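Long-range contacts in mevalonate diphosphate decarboxylase (Legionella pneumophila, PDB 3LTO), which probably catalyses the ATP-dependent decarboxylation of mevalonate diphosphate to isopentenyl diphosphate, a step of isoprenoid biosynthesis: residues K188-R193 with K251-I256; S41-E46 with A115-C120; K174-Q179 with H289-S294. One frame throughout, in Å; residues are numbered along the deposited sequence.

Contact 1: K188-R193 with K251-I256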
loop_
_atom_site.group_PDB
_atom_site.type_symbol
_atom_site.label_atom_id
_atom_site.label_comp_id
_atom_site.label_asym_id
_atom_site.label_seq_id
_atom_site.Cartn_x
_atom_site.Cartn_y
_atom_site.Cartn_z
ATOM N N LYS A 188 29.282 -2.372 -24.355
ATOM C CA LYS A 188 28.966 -3.344 -23.310
ATOM C C LYS A 188 28.378 -2.692 -22.049
ATOM O O LYS A 188 28.655 -3.123 -20.929
ATOM C CB LYS A 188 30.236 -4.136 -22.958
ATOM C CG LYS A 188 30.109 -5.124 -21.798
ATOM C CD LYS A 188 29.095 -6.228 -22.068
ATOM C CE LYS A 188 29.057 -7.218 -20.908
ATOM N NZ LYS A 188 28.758 -6.546 -19.604
ATOM N N GLU A 189 27.554 -1.663 -22.233
ATOM C CA GLU A 189 26.936 -0.968 -21.104
ATOM C C GLU A 189 25.808 -1.755 -20.429
ATOM O O GLU A 189 24.888 -2.235 -21.089
ATOM C CB GLU A 189 26.409 0.395 -21.552
ATOM C CG GLU A 189 25.673 1.152 -20.461
ATOM C CD GLU A 189 25.768 2.652 -20.629
ATOM O OE1 GLU A 189 26.868 3.217 -20.408
ATOM O OE2 GLU A 189 24.742 3.264 -20.988
ATOM N N ILE A 190 25.883 -1.866 -19.107
ATOM C CA ILE A 190 24.895 -2.596 -18.318
ATOM C C ILE A 190 23.536 -1.896 -18.269
ATOM O O ILE A 190 23.437 -0.749 -17.839
ATOM C CB ILE A 190 25.360 -2.768 -16.861
ATOM C CG1 ILE A 190 26.819 -3.231 -16.816
ATOM C CG2 ILE A 190 24.442 -3.751 -16.141
ATOM C CD1 ILE A 190 27.056 -4.614 -17.331
ATOM N N PRO A 191 22.468 -2.586 -18.703
ATOM C CA PRO A 191 21.118 -2.010 -18.694
ATOM C C PRO A 191 20.628 -1.710 -17.277
ATOM O O PRO A 191 21.004 -2.384 -16.316
ATOM C CB PRO A 191 20.273 -3.089 -19.370
ATOM C CG PRO A 191 21.239 -3.734 -20.301
ATOM C CD PRO A 191 22.478 -3.859 -19.446
ATOM N N SER A 192 19.786 -0.692 -17.166
ATOM C CA SER A 192 19.223 -0.277 -15.890
ATOM C C SER A 192 18.675 -1.476 -15.118
ATOM O O SER A 192 18.959 -1.653 -13.934
ATOM C CB SER A 192 18.108 0.741 -16.136
ATOM O OG SER A 192 17.535 1.166 -14.918
ATOM N N ARG A 193 17.890 -2.290 -15.815
ATOM C CA ARG A 193 17.275 -3.491 -15.261
ATOM C C ARG A 193 18.305 -4.436 -14.629
ATOM O O ARG A 193 18.133 -4.892 -13.501
ATOM C CB ARG A 193 16.511 -4.207 -16.387
ATOM C CG ARG A 193 15.957 -5.580 -16.055
ATOM C CD ARG A 193 14.741 -5.495 -15.165
ATOM N NE ARG A 193 13.761 -4.539 -15.667
ATOM C CZ ARG A 193 12.538 -4.403 -15.167
ATOM N NH1 ARG A 193 12.147 -5.172 -14.158
ATOM N NH2 ARG A 193 11.715 -3.486 -15.658
ATOM N N LYS A 251 31.390 -7.677 -9.247
ATOM C CA LYS A 251 32.150 -7.292 -10.427
ATOM C C LYS A 251 31.878 -5.815 -10.703
ATOM O O LYS A 251 30.978 -5.461 -11.463
ATOM C CB LYS A 251 31.743 -8.154 -11.623
ATOM C CG LYS A 251 32.204 -9.613 -11.526
ATOM C CD LYS A 251 33.710 -9.743 -11.759
ATOM C CE LYS A 251 34.177 -11.198 -11.723
ATOM N NZ LYS A 251 34.009 -11.824 -10.373
ATOM N N PRO A 252 32.661 -4.932 -10.068
ATOM C CA PRO A 252 32.556 -3.476 -10.196
ATOM C C PRO A 252 32.374 -2.928 -11.611
ATOM O O PRO A 252 33.083 -3.314 -12.539
ATOM C CB PRO A 252 33.856 -2.985 -9.564
ATOM C CG PRO A 252 34.083 -3.991 -8.476
ATOM C CD PRO A 252 33.770 -5.300 -9.167
ATOM N N PHE A 253 31.403 -2.035 -11.767
ATOM C CA PHE A 253 31.152 -1.386 -13.048
ATOM C C PHE A 253 30.724 0.034 -12.724
ATOM O O PHE A 253 30.309 0.323 -11.601
ATOM C CB PHE A 253 30.078 -2.112 -13.872
ATOM C CG PHE A 253 28.723 -2.159 -13.223
ATOM C CD1 PHE A 253 28.446 -3.076 -12.209
ATOM C CD2 PHE A 253 27.710 -1.303 -13.645
ATOM C CE1 PHE A 253 27.172 -3.141 -11.625
ATOM C CE2 PHE A 253 26.433 -1.360 -13.065
ATOM C CZ PHE A 253 26.168 -2.282 -12.054
ATOM N N SER A 254 30.836 0.934 -13.689
ATOM C CA SER A 254 30.470 2.311 -13.420
ATOM C C SER A 254 30.019 3.062 -14.659
ATOM O O SER A 254 30.609 2.912 -15.729
ATOM C CB SER A 254 31.661 3.034 -12.786
ATOM O OG SER A 254 31.397 4.412 -12.609
ATOM N N TYR A 255 28.962 3.860 -14.507
ATOM C CA TYR A 255 28.449 4.675 -15.603
ATOM C C TYR A 255 29.188 5.995 -15.539
ATOM O O TYR A 255 29.334 6.696 -16.540
ATOM C CB TYR A 255 26.954 4.939 -15.434
ATOM C CG TYR A 255 26.121 3.686 -15.450
ATOM C CD1 TYR A 255 25.921 2.977 -16.634
ATOM C CD2 TYR A 255 25.537 3.207 -14.281
ATOM C CE1 TYR A 255 25.156 1.822 -16.653
ATOM C CE2 TYR A 255 24.772 2.054 -14.287
ATOM C CZ TYR A 255 24.585 1.367 -15.475
ATOM O OH TYR A 255 23.828 0.232 -15.475
ATOM N N ILE A 256 29.644 6.329 -14.338
ATOM C CA ILE A 256 30.378 7.561 -14.124
ATOM C C ILE A 256 31.808 7.336 -14.601
ATOM O O ILE A 256 32.385 6.280 -14.374
ATOM C CB ILE A 256 30.380 7.950 -12.625
ATOM C CG1 ILE A 256 28.976 8.406 -12.209
ATOM C CG2 ILE A 256 31.436 9.040 -12.350
ATOM C CD1 ILE A 256 28.778 8.484 -10.697
#

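Contact 2: S41-E46 with A115-C120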
loop_
_atom_site.group_PDB
_atom_site.type_symbol
_atom_site.label_atom_id
_atom_site.label_comp_id
_atom_site.label_asym_id
_atom_site.label_seq_id
_atom_site.Cartn_x
_atom_site.Cartn_y
_atom_site.Cartn_z
ATOM N N SER A 41 6.030 9.318 -24.117
ATOM C CA SER A 41 6.100 8.050 -24.818
ATOM C C SER A 41 4.690 7.888 -25.348
ATOM O O SER A 41 3.736 8.343 -24.719
ATOM C CB SER A 41 6.434 6.895 -23.868
ATOM O OG SER A 41 7.831 6.794 -23.669
ATOM N N SER A 42 4.556 7.260 -26.504
ATOM C CA SER A 42 3.242 7.065 -27.096
ATOM C C SER A 42 3.041 5.620 -27.488
ATOM O O SER A 42 3.978 4.940 -27.887
ATOM C CB SER A 42 3.081 7.955 -28.327
ATOM O OG SER A 42 3.083 9.322 -27.954
ATOM N N VAL A 43 1.809 5.152 -27.363
ATOM C CA VAL A 43 1.492 3.787 -27.739
ATOM C C VAL A 43 0.215 3.734 -28.545
ATOM O O VAL A 43 -0.820 4.249 -28.136
ATOM C CB VAL A 43 1.331 2.872 -26.516
ATOM C CG1 VAL A 43 0.838 1.501 -26.961
ATOM C CG2 VAL A 43 2.655 2.741 -25.792
ATOM N N LYS A 44 0.298 3.112 -29.706
ATOM C CA LYS A 44 -0.864 2.962 -30.555
ATOM C C LYS A 44 -1.174 1.477 -30.601
ATOM O O LYS A 44 -0.274 0.647 -30.727
ATOM C CB LYS A 44 -0.566 3.488 -31.962
ATOM C CG LYS A 44 -1.693 3.277 -32.968
ATOM C CD LYS A 44 -1.367 3.946 -34.294
ATOM C CE LYS A 44 -2.479 3.733 -35.313
ATOM N NZ LYS A 44 -2.166 4.388 -36.621
ATOM N N LEU A 45 -2.445 1.134 -30.468
ATOM C CA LEU A 45 -2.835 -0.261 -30.531
ATOM C C LEU A 45 -3.797 -0.467 -31.679
ATOM O O LEU A 45 -4.721 0.318 -31.865
ATOM C CB LEU A 45 -3.513 -0.703 -29.232
ATOM C CG LEU A 45 -2.633 -0.832 -27.996
ATOM C CD1 LEU A 45 -3.510 -1.195 -26.793
ATOM C CD2 LEU A 45 -1.567 -1.902 -28.238
ATOM N N GLU A 46 -3.559 -1.520 -32.449
ATOM C CA GLU A 46 -4.418 -1.881 -33.563
ATOM C C GLU A 46 -4.720 -3.355 -33.359
ATOM O O GLU A 46 -3.812 -4.165 -33.163
ATOM C CB GLU A 46 -3.712 -1.687 -34.909
ATOM C CG GLU A 46 -3.160 -0.291 -35.126
ATOM C CD GLU A 46 -2.718 -0.047 -36.561
ATOM O OE1 GLU A 46 -1.993 -0.897 -37.121
ATOM O OE2 GLU A 46 -3.089 1.003 -37.126
ATOM N N ALA A 115 3.699 3.142 -18.952
ATOM C CA ALA A 115 2.538 3.932 -18.532
ATOM C C ALA A 115 1.615 4.148 -19.736
ATOM O O ALA A 115 0.396 3.984 -19.625
ATOM C CB ALA A 115 2.974 5.278 -17.957
ATOM N N ALA A 116 2.205 4.507 -20.878
ATOM C CA ALA A 116 1.451 4.729 -22.120
ATOM C C ALA A 116 0.727 3.447 -22.540
ATOM O O ALA A 116 -0.444 3.477 -22.898
ATOM C CB ALA A 116 2.390 5.177 -23.244
ATOM N N LEU A 117 1.434 2.322 -22.505
ATOM C CA LEU A 117 0.826 1.051 -22.865
ATOM C C LEU A 117 -0.351 0.759 -21.933
ATOM O O LEU A 117 -1.413 0.324 -22.375
ATOM C CB LEU A 117 1.846 -0.092 -22.763
ATOM C CG LEU A 117 1.278 -1.500 -23.003
ATOM C CD1 LEU A 117 0.517 -1.543 -24.322
ATOM C CD2 LEU A 117 2.414 -2.515 -23.018
ATOM N N THR A 118 -0.159 0.994 -20.639
ATOM C CA THR A 118 -1.223 0.741 -19.682
ATOM C C THR A 118 -2.460 1.575 -20.009
ATOM O O THR A 118 -3.574 1.060 -20.046
ATOM C CB THR A 118 -0.783 1.067 -18.243
ATOM O OG1 THR A 118 0.329 0.243 -17.877
ATOM C CG2 THR A 118 -1.938 0.820 -17.279
ATOM N N LYS A 119 -2.248 2.864 -20.244
ATOM C CA LYS A 119 -3.334 3.784 -20.567
ATOM C C LYS A 119 -4.038 3.416 -21.867
ATOM O O LYS A 119 -5.271 3.381 -21.923
ATOM C CB LYS A 119 -2.792 5.221 -20.639
ATOM C CG LYS A 119 -2.211 5.677 -19.313
ATOM C CD LYS A 119 -1.407 6.966 -19.416
ATOM C CE LYS A 119 -2.283 8.195 -19.574
ATOM N NZ LYS A 119 -1.481 9.444 -19.405
ATOM N N CYS A 120 -3.267 3.130 -22.910
ATOM C CA CYS A 120 -3.868 2.770 -24.188
ATOM C C CYS A 120 -4.635 1.440 -24.108
ATOM O O CYS A 120 -5.752 1.335 -24.614
ATOM C CB CYS A 120 -2.794 2.680 -25.268
ATOM S SG CYS A 120 -3.445 2.568 -26.945
#

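Contact 3: K174-Q179 with H289-S294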
loop_
_atom_site.group_PDB
_atom_site.type_symbol
_atom_site.label_atom_id
_atom_site.label_comp_id
_atom_site.label_asym_id
_atom_site.label_seq_id
_atom_site.Cartn_x
_atom_site.Cartn_y
_atom_site.Cartn_z
ATOM N N LYS A 174 7.438 23.981 -8.953
ATOM C CA LYS A 174 6.723 23.516 -10.138
ATOM C C LYS A 174 7.317 24.213 -11.363
ATOM O O LYS A 174 8.013 25.218 -11.238
ATOM C CB LYS A 174 5.233 23.859 -10.015
ATOM C CG LYS A 174 4.586 23.375 -8.710
ATOM C CD LYS A 174 3.261 24.084 -8.434
ATOM C CE LYS A 174 2.650 23.641 -7.101
ATOM N NZ LYS A 174 3.515 23.971 -5.927
ATOM N N ASP A 175 7.033 23.692 -12.548
ATOM C CA ASP A 175 7.568 24.281 -13.762
ATOM C C ASP A 175 9.080 24.428 -13.632
ATOM O O ASP A 175 9.619 25.526 -13.739
ATOM C CB ASP A 175 6.946 25.658 -14.025
ATOM C CG ASP A 175 5.451 25.588 -14.287
ATOM O OD1 ASP A 175 5.027 24.745 -15.111
ATOM O OD2 ASP A 175 4.698 26.380 -13.680
ATOM N N LEU A 176 9.766 23.321 -13.382
ATOM C CA LEU A 176 11.215 23.355 -13.258
ATOM C C LEU A 176 11.821 23.286 -14.649
ATOM O O LEU A 176 11.190 22.793 -15.580
ATOM C CB LEU A 176 11.708 22.158 -12.450
ATOM C CG LEU A 176 11.181 22.006 -11.026
ATOM C CD1 LEU A 176 11.652 20.667 -10.462
ATOM C CD2 LEU A 176 11.659 23.176 -10.159
ATOM N N LEU A 177 13.034 23.802 -14.803
ATOM C CA LEU A 177 13.707 23.713 -16.093
ATOM C C LEU A 177 14.532 22.437 -15.995
ATOM O O LEU A 177 15.327 22.280 -15.073
ATOM C CB LEU A 177 14.624 24.915 -16.328
ATOM C CG LEU A 177 15.495 24.815 -17.590
ATOM C CD1 LEU A 177 14.608 24.696 -18.832
ATOM C CD2 LEU A 177 16.403 26.041 -17.690
ATOM N N HIS A 178 14.337 21.520 -16.938
ATOM C CA HIS A 178 15.057 20.245 -16.929
ATOM C C HIS A 178 16.028 20.094 -18.096
ATOM O O HIS A 178 15.623 20.129 -19.259
ATOM C CB HIS A 178 14.043 19.089 -16.936
ATOM C CG HIS A 178 14.637 17.746 -17.253
ATOM N ND1 HIS A 178 15.673 17.194 -16.532
ATOM C CD2 HIS A 178 14.297 16.823 -18.185
ATOM C CE1 HIS A 178 15.944 15.989 -17.003
ATOM N NE2 HIS A 178 15.121 15.740 -18.006
ATOM N N GLN A 179 17.310 19.929 -17.777
ATOM C CA GLN A 179 18.347 19.746 -18.791
ATOM C C GLN A 179 19.105 18.447 -18.530
ATOM O O GLN A 179 19.300 18.046 -17.380
ATOM C CB GLN A 179 19.343 20.910 -18.783
ATOM C CG GLN A 179 18.720 22.272 -18.991
ATOM C CD GLN A 179 19.752 23.389 -18.967
ATOM O OE1 GLN A 179 20.679 23.377 -18.157
ATOM N NE2 GLN A 179 19.586 24.366 -19.849
ATOM N N HIS A 289 21.422 14.651 -15.012
ATOM C CA HIS A 289 20.246 15.507 -15.041
ATOM C C HIS A 289 20.351 16.749 -14.176
ATOM O O HIS A 289 20.772 16.706 -13.017
ATOM C CB HIS A 289 19.002 14.718 -14.618
ATOM C CG HIS A 289 18.682 13.572 -15.525
ATOM N ND1 HIS A 289 17.621 13.592 -16.404
ATOM C CD2 HIS A 289 19.318 12.395 -15.731
ATOM C CE1 HIS A 289 17.620 12.478 -17.115
ATOM N NE2 HIS A 289 18.640 11.736 -16.725
ATOM N N LEU A 290 19.955 17.865 -14.768
ATOM C CA LEU A 290 19.947 19.137 -14.081
ATOM C C LEU A 290 18.494 19.580 -13.935
ATOM O O LEU A 290 17.688 19.399 -14.845
ATOM C CB LEU A 290 20.712 20.191 -14.883
ATOM C CG LEU A 290 22.181 19.959 -15.247
ATOM C CD1 LEU A 290 22.739 21.247 -15.849
ATOM C CD2 LEU A 290 22.982 19.569 -13.997
ATOM N N LEU A 291 18.171 20.149 -12.778
ATOM C CA LEU A 291 16.836 20.661 -12.495
ATOM C C LEU A 291 17.014 22.052 -11.917
ATOM O O LEU A 291 17.742 22.241 -10.937
ATOM C CB LEU A 291 16.103 19.760 -11.495
ATOM C CG LEU A 291 15.613 18.427 -12.063
ATOM C CD1 LEU A 291 15.020 17.578 -10.950
ATOM C CD2 LEU A 291 14.576 18.693 -13.149
ATOM N N TYR A 292 16.362 23.026 -12.545
ATOM C CA TYR A 292 16.441 24.424 -12.132
ATOM C C TYR A 292 15.054 24.932 -11.797
ATOM O O TYR A 292 14.066 24.448 -12.343
ATOM C CB TYR A 292 16.980 25.291 -13.275
ATOM C CG TYR A 292 18.450 25.150 -13.588
ATOM C CD1 TYR A 292 19.407 25.844 -12.853
ATOM C CD2 TYR A 292 18.880 24.361 -14.652
ATOM C CE1 TYR A 292 20.756 25.759 -13.173
ATOM C CE2 TYR A 292 20.229 24.271 -14.984
ATOM C CZ TYR A 292 21.160 24.972 -14.241
ATOM O OH TYR A 292 22.493 24.897 -14.569
ATOM N N ARG A 293 14.989 25.915 -10.905
ATOM C CA ARG A 293 13.721 26.526 -10.534
ATOM C C ARG A 293 13.266 27.395 -11.706
ATOM O O ARG A 293 14.083 27.822 -12.520
ATOM C CB ARG A 293 13.896 27.411 -9.300
ATOM C CG ARG A 293 14.119 26.665 -8.007
ATOM C CD ARG A 293 14.117 27.614 -6.818
ATOM N NE ARG A 293 15.469 27.956 -6.393
ATOM C CZ ARG A 293 16.210 28.913 -6.932
ATOM N NH1 ARG A 293 15.728 29.647 -7.918
ATOM N NH2 ARG A 293 17.445 29.110 -6.503
ATOM N N SER A 294 11.966 27.661 -11.790
ATOM C CA SER A 294 11.434 28.491 -12.865
ATOM C C SER A 294 12.079 29.872 -12.837
ATOM O O SER A 294 12.158 30.538 -13.862
ATOM C CB SER A 294 9.920 28.635 -12.733
ATOM O OG SER A 294 9.588 29.274 -11.514
HETATM O O HOH W 1 10.416 26.511 -9.481
HETATM O O HOH W 2 22.603 24.793 -17.050
#

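Contact 1: K188-R193 with K251-I256
Tyr-255 reaches across to Ile-190 by its phenol: OH donates to the main-chain O of Ile-190 over 2.6 Å, with O also lying at the ring edge. The hydroxyl approaches from above the carbonyl plane, 43° out of it, rather than along a lone pair. CG of Tyr-255 stands beside its backbone N and anti to the carbonyl carbon (chi1 -62°), a torsion that directs the long, rigid ring toward the other segment; a tyrosine suits the place because it is apolar along its ring and polar at its end. Ile-190 crosses it at about a right angle, its CB 3.6 Å from Tyr-255 OH. The acceptor belongs to the residue just before Pro-191, which occupies the N-cap position of helix 192-198; the bond thus ties the start of that helix to the link between helices 228-247 and 258-274 in the C-terminal domain. Ile-190 also places CG1 obliquely against the Phe-253 ring, 3.8 Å from CD2, so that its CB and CG1 branch touch both aromatic residues. Phe-246 also meets both rings, edge-to-face in the case of Tyr-255. Glu-189 brings CG and one carboxylate oxygen to the edge of the Tyr-255 ring, OE1 lying 3.9 Å from CD1, with the carboxylate plane 84° from the ring plane. The other oxygen, OE2, is hydrogen-bonded to Ser-185 OG.

Contact 2: S41-E46 with A115-C120
Val-43 rests on helix 115-120 with both methyls. CG2 presses on Ala-116, 3.5 Å from its CB, and lies equally close to the backbone N of Leu-117; CG1 meets the side chain of Leu-117, 4.0 Å from CD1. Placing CG1 anti to the backbone N (chi1 173°) spreads the two branches over successive helix residues, a use well matched to a beta-branched residue in a strand. The small Ala-116 is consistent with the 7.1 Å approach of the two segments' axes. Further along, Cys-120 turns its SG toward Leu-45, 3.7 Å from CG, and lies 3.3 Å from the main-chain O of Val-43. The thiol is compact and apolar enough for this buried spot, and CB, CG and CD1 of Leu-45 all lie against it. At the other end, Ser-41 sits near Ala-116 while its buried OG is satisfied by Ser-112 and Asn-99. In the second shell, Ile-95 backs Val-43 and Leu-45, whereas Phe-76 and His-79 of helix 71-87 hold Leu-117. Such helix-on-sheet packing is consistent with the GHMP-family N-terminal domain. Strand 31-47 runs between antiparallel strands 2-12 and 93-99; segment 115-120 crosses segment 41-46 at -36°, beside helix 71-87, and reaches Ala-5 of strand 2-12 through Cys-120.

Contact 3: K174-Q179 with H289-S294
Gln-179 and Tyr-292 lie on the same side of the sheet, and the glutamine can be followed outward. Its CB meets Leu-290 CB, the partner opposite in the strand pair, at 4.2 Å. With chi1 at -57° CG turns away from the carbonyl carbon, and the extended chain then carries CD to 4.1 Å from Tyr-292 CE2. At the tip OE1 reaches the ring edge, 3.3 Å from the same CE2, with the amide plane 88° from the ring plane; it also passes 3.8 Å from Leu-290 CD1. A water donates to OE1 and accepts from Tyr-292 OH, so a long polar residue suits a place where it spans two positions of the neighbouring strand. The backbones are paired by Gln-179 and Leu-290, then Leu-177 and Tyr-292, each a hydrogen-bonded pair with two bonds. Helix 297-308 packs on this same face, with Ala-300 against Leu-177 and Tyr-292. On the opposite side His-178 and His-289 lie rim to rim with planes 6° apart, and His-178 ND1 adds a weak bond to Leu-290 O. This is regular antiparallel pairing of the two central strands in a four-stranded sheet backed by helices, consistent with the alpha/beta C-terminal domain of the GHMP kinase superfamily.

Overall arrangement
The three contacts lie far apart, their centres 27 to 29 Å from one another and their nearest atoms about 10 to 13 Å apart. Contact 2 belongs to the N-terminal domain and closes before the others open; contact 1 is nested in the chain loop closed by contact 3, strand 177-182 leading on to helix 192-198. In GHMP enzymes the active site lies between the two domains. The start of helix 110-129, the helix of contact 2, and the serine-rich stretch leading into it probably bind ATP phosphates, as in relatives. Arg-193, at the end of contact 1's first segment, salt-bridges a sulfate, probably from the crystallisation liquor, and lies near Arg-75; this may reflect an anion-binding region.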